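Local structure of amidohydrolase (Thermotoga maritima, 3OOQ) at residues Tyr182-Glu194 with Glu205-Arg218. The protein is an amidohydrolase of the TIM-barrel clan, probably a hydrolase of cyclic amides, for which allantoinase activity is a tentative assignment. Residues are numbered along the deposited sequence; the frame is centred on the assembly and turned at random.
Sequences YFTKVKNYMKKKE and ETDLKMEVGEMVLR
Y189, on the long helix 172-198, lays one ring face against CB of selenomethionine M210, which belongs to the short helix 208-217; this short helix crosses the 182-194 part of the long one at nearly a right angle (-92°). With CG anti to the backbone N (chi1 179°), the ring extends across to the start of the short helix, where its hydroxyl gives a hydrogen bond to E211 OE1 (2.6 Å) and receives one from D207 N (3.0 Å). E211 OE1 is thus gripped twice, by Y189 OH on its anti side and by K193 NZ on its syn side. K193 NZ also meets the syn lone pair of E214 OE1 at 2.6 Å, bridging two carboxylates one helical turn apart. The other oxygen, E214 OE2, is held side-on by R218 NE and NH2, while CE of selenomethionine M190 lies over a face of that guanidinium. Beside this polar edge the helices mesh knobs-into-holes: V186 CG1 comes within 3.4 Å of G213 C, where glycine leaves room for the close crossing, and L217 CD1 packs on V186 while its CD2 reaches F183 CD1 (3.6 Å). Y182 OH donates to K209 O (2.6 Å).

In the second shell, D207 N-caps the short helix, its OD1 accepting weak bonds from K209 N and M210 N, and F203 meets the Y189 ring edge-to-face. F245 backs F183 and L217, and N188 ND2 bonds T206 O of a neighbouring subunit. A phenylalanine in place of Y189 would probably leave D207 N without its acceptor and E211 OE1 with K193 as its one remaining partner across the contact. Charge pairing at one edge and apolar interlocking beside it therefore join this orthogonal helix pair, with the tyrosine hydroxyl linking the network to the helix start.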
loop_
_atom_site.group_PDB
_atom_site.type_symbol
_atom_site.label_atom_id
_atom_site.label_comp_id
_atom_site.label_asym_id
_atom_site.label_seq_id
_atom_site.Cartn_x
_atom_site.Cartn_y
_atom_site.Cartn_z
ATOM N N TYR F 182 -9.303 26.945 -15.043
ATOM C CA TYR F 182 -10.726 26.698 -15.198
ATOM C C TYR F 182 -11.392 27.823 -15.989
ATOM O O TYR F 182 -12.064 27.592 -17.006
ATOM C CB TYR F 182 -11.414 26.531 -13.835
ATOM C CG TYR F 182 -12.935 26.510 -13.910
ATOM C CD1 TYR F 182 -13.609 25.497 -14.606
ATOM C CD2 TYR F 182 -13.699 27.513 -13.305
ATOM C CE1 TYR F 182 -14.973 25.475 -14.693
ATOM C CE2 TYR F 182 -15.108 27.480 -13.362
ATOM C CZ TYR F 182 -15.727 26.464 -14.080
ATOM O OH TYR F 182 -17.098 26.417 -14.185
ATOM N N PHE F 183 -11.206 29.053 -15.533
ATOM C CA PHE F 183 -11.859 30.168 -16.217
ATOM C C PHE F 183 -11.282 30.427 -17.621
ATOM O O PHE F 183 -12.007 30.895 -18.507
ATOM C CB PHE F 183 -11.894 31.432 -15.332
ATOM C CG PHE F 183 -12.943 31.357 -14.247
ATOM C CD1 PHE F 183 -14.297 31.406 -14.576
ATOM C CD2 PHE F 183 -12.584 31.200 -12.910
ATOM C CE1 PHE F 183 -15.288 31.304 -13.587
ATOM C CE2 PHE F 183 -13.557 31.110 -11.913
ATOM C CZ PHE F 183 -14.920 31.170 -12.257
ATOM N N THR F 184 -10.004 30.111 -17.838
ATOM C CA THR F 184 -9.434 30.228 -19.186
ATOM C C THR F 184 -10.227 29.311 -20.140
ATOM O O THR F 184 -10.587 29.696 -21.264
ATOM C CB THR F 184 -7.915 29.871 -19.200
ATOM O OG1 THR F 184 -7.201 30.782 -18.363
ATOM C CG2 THR F 184 -7.329 29.944 -20.582
ATOM N N LYS F 185 -10.528 28.102 -19.672
ATOM C CA LYS F 185 -11.336 27.171 -20.465
ATOM C C LYS F 185 -12.778 27.636 -20.655
ATOM O O LYS F 185 -13.343 27.422 -21.721
ATOM C CB LYS F 185 -11.307 25.779 -19.846
ATOM C CG LYS F 185 -9.962 25.137 -20.005
ATOM C CD LYS F 185 -9.621 24.331 -18.775
ATOM C CE LYS F 185 -9.623 22.859 -19.043
ATOM N NZ LYS F 185 -8.511 22.152 -18.272
ATOM N N VAL F 186 -13.364 28.236 -19.617
ATOM C CA VAL F 186 -14.685 28.868 -19.703
ATOM C C VAL F 186 -14.730 29.930 -20.819
ATOM O O VAL F 186 -15.641 29.937 -21.639
ATOM C CB VAL F 186 -15.131 29.468 -18.341
ATOM C CG1 VAL F 186 -16.461 30.251 -18.490
ATOM C CG2 VAL F 186 -15.296 28.345 -17.299
ATOM N N LYS F 187 -13.723 30.798 -20.865
ATOM C CA LYS F 187 -13.591 31.755 -21.961
ATOM C C LYS F 187 -13.499 31.108 -23.338
ATOM O O LYS F 187 -14.159 31.568 -24.262
ATOM C CB LYS F 187 -12.430 32.720 -21.729
ATOM C CG LYS F 187 -12.556 33.483 -20.408
ATOM C CD LYS F 187 -12.153 34.930 -20.519
ATOM C CE LYS F 187 -10.667 35.108 -20.690
ATOM N NZ LYS F 187 -10.352 36.488 -21.173
ATOM N N ASN F 188 -12.695 30.051 -23.486
ATOM C CA ASN F 188 -12.630 29.333 -24.780
ATOM C C ASN F 188 -14.005 28.817 -25.196
ATOM O O ASN F 188 -14.394 28.929 -26.343
ATOM C CB ASN F 188 -11.661 28.152 -24.729
ATOM C CG ASN F 188 -10.220 28.581 -24.580
ATOM O OD1 ASN F 188 -9.849 29.710 -24.913
ATOM N ND2 ASN F 188 -9.393 27.677 -24.087
ATOM N N TYR F 189 -14.715 28.247 -24.231
ATOM C CA TYR F 189 -16.040 27.663 -24.410
ATOM C C TYR F 189 -17.062 28.684 -24.916
ATOM O O TYR F 189 -17.839 28.396 -25.822
ATOM C CB TYR F 189 -16.481 27.133 -23.063
ATOM C CG TYR F 189 -17.847 26.505 -22.973
ATOM C CD1 TYR F 189 -18.908 27.189 -22.375
ATOM C CD2 TYR F 189 -18.063 25.200 -23.427
ATOM C CE1 TYR F 189 -20.186 26.583 -22.246
ATOM C CE2 TYR F 189 -19.314 24.592 -23.304
ATOM C CZ TYR F 189 -20.364 25.278 -22.714
ATOM O OH TYR F 189 -21.586 24.635 -22.596
HETATM N N MSE F 190 -17.053 29.861 -24.311
HETATM C CA MSE F 190 -17.879 30.967 -24.762
HETATM C C MSE F 190 -17.547 31.395 -26.188
HETATM O O MSE F 190 -18.456 31.614 -26.987
HETATM C CB MSE F 190 -17.773 32.141 -23.788
HETATM C CG MSE F 190 -18.360 31.811 -22.412
HETATM SE SE MSE F 190 -18.073 33.202 -21.073
HETATM C CE MSE F 190 -19.327 34.559 -21.764
ATOM N N LYS F 191 -16.258 31.483 -26.511
ATOM C CA LYS F 191 -15.849 31.875 -27.852
ATOM C C LYS F 191 -16.262 30.823 -28.877
ATOM O O LYS F 191 -16.650 31.172 -29.989
ATOM C CB LYS F 191 -14.347 32.144 -27.927
ATOM C CG LYS F 191 -13.913 33.296 -27.040
ATOM C CD LYS F 191 -12.413 33.443 -26.967
ATOM C CE LYS F 191 -12.059 34.521 -25.967
ATOM N NZ LYS F 191 -10.591 34.591 -25.767
ATOM N N LYS F 192 -16.205 29.548 -28.496
ATOM C CA LYS F 192 -16.702 28.483 -29.373
ATOM C C LYS F 192 -18.200 28.630 -29.636
ATOM O O LYS F 192 -18.653 28.453 -30.765
ATOM C CB LYS F 192 -16.390 27.095 -28.811
ATOM C CG LYS F 192 -14.927 26.704 -28.919
ATOM C CD LYS F 192 -14.698 25.352 -28.260
ATOM C CE LYS F 192 -13.219 25.066 -28.040
ATOM N NZ LYS F 192 -13.051 24.024 -26.957
ATOM N N LYS F 193 -18.952 28.979 -28.592
ATOM C CA LYS F 193 -20.398 29.206 -28.706
ATOM C C LYS F 193 -20.725 30.386 -29.598
ATOM O O LYS F 193 -21.690 30.342 -30.366
ATOM C CB LYS F 193 -21.011 29.463 -27.340
ATOM C CG LYS F 193 -21.415 28.227 -26.588
ATOM C CD LYS F 193 -21.712 28.626 -25.176
ATOM C CE LYS F 193 -22.808 27.815 -24.594
ATOM N NZ LYS F 193 -23.425 28.571 -23.481
ATOM N N GLU F 194 -19.937 31.447 -29.480
ATOM C CA GLU F 194 -20.154 32.626 -30.302
ATOM C C GLU F 194 -19.746 32.340 -31.753
ATOM O O GLU F 194 -20.421 32.773 -32.681
ATOM C CB GLU F 194 -19.476 33.872 -29.685
ATOM C CG GLU F 194 -20.305 34.498 -28.512
ATOM C CD GLU F 194 -19.505 35.434 -27.572
ATOM O OE1 GLU F 194 -19.725 35.366 -26.332
ATOM O OE2 GLU F 194 -18.662 36.230 -28.062
ATOM N N GLU F 205 -21.263 21.002 -28.133
ATOM C CA GLU F 205 -20.211 20.759 -27.134
ATOM C C GLU F 205 -20.583 21.338 -25.757
ATOM O O GLU F 205 -19.732 21.820 -25.016
ATOM C CB GLU F 205 -18.857 21.314 -27.624
ATOM C CG GLU F 205 -18.220 20.568 -28.807
ATOM C CD GLU F 205 -16.911 21.227 -29.289
ATOM O OE1 GLU F 205 -16.951 21.966 -30.294
ATOM O OE2 GLU F 205 -15.839 21.026 -28.665
ATOM N N THR F 206 -21.864 21.266 -25.418
ATOM C CA THR F 206 -22.367 21.749 -24.146
ATOM C C THR F 206 -21.712 20.960 -23.003
ATOM O O THR F 206 -21.617 19.732 -23.058
ATOM C CB THR F 206 -23.901 21.636 -24.104
ATOM O OG1 THR F 206 -24.444 22.373 -25.204
ATOM C CG2 THR F 206 -24.461 22.198 -22.804
ATOM N N ASP F 207 -21.228 21.683 -22.003
ATOM C CA ASP F 207 -20.483 21.094 -20.914
ATOM C C ASP F 207 -20.978 21.710 -19.626
ATOM O O ASP F 207 -20.865 22.913 -19.403
ATOM C CB ASP F 207 -18.979 21.329 -21.088
ATOM C CG ASP F 207 -18.139 20.719 -19.955
ATOM O OD1 ASP F 207 -18.572 20.701 -18.796
ATOM O OD2 ASP F 207 -17.015 20.270 -20.220
ATOM N N LEU F 208 -21.501 20.844 -18.770
ATOM C CA LEU F 208 -22.116 21.226 -17.516
ATOM C C LEU F 208 -21.183 22.085 -16.659
ATOM O O LEU F 208 -21.613 23.070 -16.068
ATOM C CB LEU F 208 -22.504 19.944 -16.770
ATOM C CG LEU F 208 -23.848 19.890 -16.080
ATOM C CD1 LEU F 208 -24.966 20.180 -17.080
ATOM C CD2 LEU F 208 -23.996 18.502 -15.450
ATOM N N LYS F 209 -19.906 21.701 -16.601
ATOM C CA LYS F 209 -18.899 22.443 -15.826
ATOM C C LYS F 209 -18.626 23.830 -16.420
ATOM O O LYS F 209 -18.453 24.803 -15.686
ATOM C CB LYS F 209 -17.580 21.651 -15.749
ATOM C CG LYS F 209 -17.609 20.340 -14.971
ATOM C CD LYS F 209 -16.182 19.746 -14.973
ATOM C CE LYS F 209 -16.024 18.484 -14.138
ATOM N NZ LYS F 209 -14.539 18.281 -13.819
HETATM N N MSE F 210 -18.579 23.903 -17.744
HETATM C CA MSE F 210 -18.367 25.163 -18.444
HETATM C C MSE F 210 -19.578 26.088 -18.342
HETATM O O MSE F 210 -19.417 27.310 -18.258
HETATM C CB MSE F 210 -18.055 24.927 -19.930
HETATM C CG MSE F 210 -16.794 24.157 -20.238
HETATM SE SE MSE F 210 -15.151 25.086 -19.681
HETATM C CE MSE F 210 -14.913 24.201 -18.000
ATOM N N GLU F 211 -20.782 25.511 -18.360
ATOM C CA GLU F 211 -22.018 26.297 -18.280
ATOM C C GLU F 211 -22.108 27.146 -17.003
ATOM O O GLU F 211 -22.460 28.306 -17.077
ATOM C CB GLU F 211 -23.265 25.411 -18.461
ATOM C CG GLU F 211 -23.468 24.920 -19.898
ATOM C CD GLU F 211 -23.979 26.018 -20.837
ATOM O OE1 GLU F 211 -23.670 25.996 -22.041
ATOM O OE2 GLU F 211 -24.689 26.917 -20.362
ATOM N N VAL F 212 -21.757 26.588 -15.847
ATOM C CA VAL F 212 -21.763 27.346 -14.586
ATOM C C VAL F 212 -20.705 28.428 -14.579
ATOM O O VAL F 212 -20.919 29.508 -14.016
ATOM C CB VAL F 212 -21.437 26.481 -13.326
ATOM C CG1 VAL F 212 -22.169 27.064 -12.111
ATOM C CG2 VAL F 212 -21.794 25.054 -13.528
ATOM N N GLY F 213 -19.537 28.119 -15.150
ATOM C CA GLY F 213 -18.447 29.100 -15.229
ATOM C C GLY F 213 -18.892 30.295 -16.044
ATOM O O GLY F 213 -18.599 31.452 -15.699
ATOM N N GLU F 214 -19.608 30.015 -17.131
ATOM C CA GLU F 214 -20.139 31.065 -18.002
ATOM C C GLU F 214 -21.125 31.955 -17.223
ATOM O O GLU F 214 -21.107 33.192 -17.352
ATOM C CB GLU F 214 -20.783 30.462 -19.252
ATOM C CG GLU F 214 -21.491 31.492 -20.151
ATOM C CD GLU F 214 -22.044 30.911 -21.449
ATOM O OE1 GLU F 214 -22.008 29.676 -21.662
ATOM O OE2 GLU F 214 -22.530 31.705 -22.262
HETATM N N MSE F 215 -21.961 31.330 -16.395
HETATM C CA MSE F 215 -22.887 32.081 -15.540
HETATM C C MSE F 215 -22.153 33.093 -14.684
HETATM O O MSE F 215 -22.563 34.249 -14.606
HETATM C CB MSE F 215 -23.709 31.159 -14.651
HETATM C CG MSE F 215 -24.823 30.455 -15.383
HETATM SE SE MSE F 215 -25.886 29.471 -14.085
HETATM C CE MSE F 215 -25.244 27.614 -14.404
ATOM N N VAL F 216 -21.066 32.640 -14.068
ATOM C CA VAL F 216 -20.185 33.486 -13.271
ATOM C C VAL F 216 -19.553 34.594 -14.114
ATOM O O VAL F 216 -19.570 35.747 -13.715
ATOM C CB VAL F 216 -19.104 32.662 -12.530
ATOM C CG1 VAL F 216 -18.105 33.601 -11.796
ATOM C CG2 VAL F 216 -19.748 31.715 -11.543
ATOM N N LEU F 217 -19.016 34.258 -15.283
ATOM C CA LEU F 217 -18.391 35.277 -16.137
ATOM C C LEU F 217 -19.375 36.289 -16.706
ATOM O O LEU F 217 -19.009 37.442 -16.947
ATOM C CB LEU F 217 -17.533 34.655 -17.252
ATOM C CG LEU F 217 -16.299 33.868 -16.790
ATOM C CD1 LEU F 217 -15.348 33.667 -17.957
ATOM C CD2 LEU F 217 -15.564 34.582 -15.644
ATOM N N ARG F 218 -20.620 35.865 -16.903
ATOM C CA ARG F 218 -21.688 36.770 -17.345
ATOM C C ARG F 218 -22.320 37.473 -16.161
ATOM O O ARG F 218 -23.309 38.163 -16.316
ATOM C CB ARG F 218 -22.760 36.014 -18.130
ATOM C CG ARG F 218 -22.351 35.595 -19.523
ATOM C CD ARG F 218 -23.527 34.958 -20.270
ATOM N NE ARG F 218 -23.083 34.418 -21.550
ATOM C CZ ARG F 218 -22.910 35.138 -22.661
ATOM N NH1 ARG F 218 -23.155 36.441 -22.670
ATOM N NH2 ARG F 218 -22.465 34.549 -23.770
#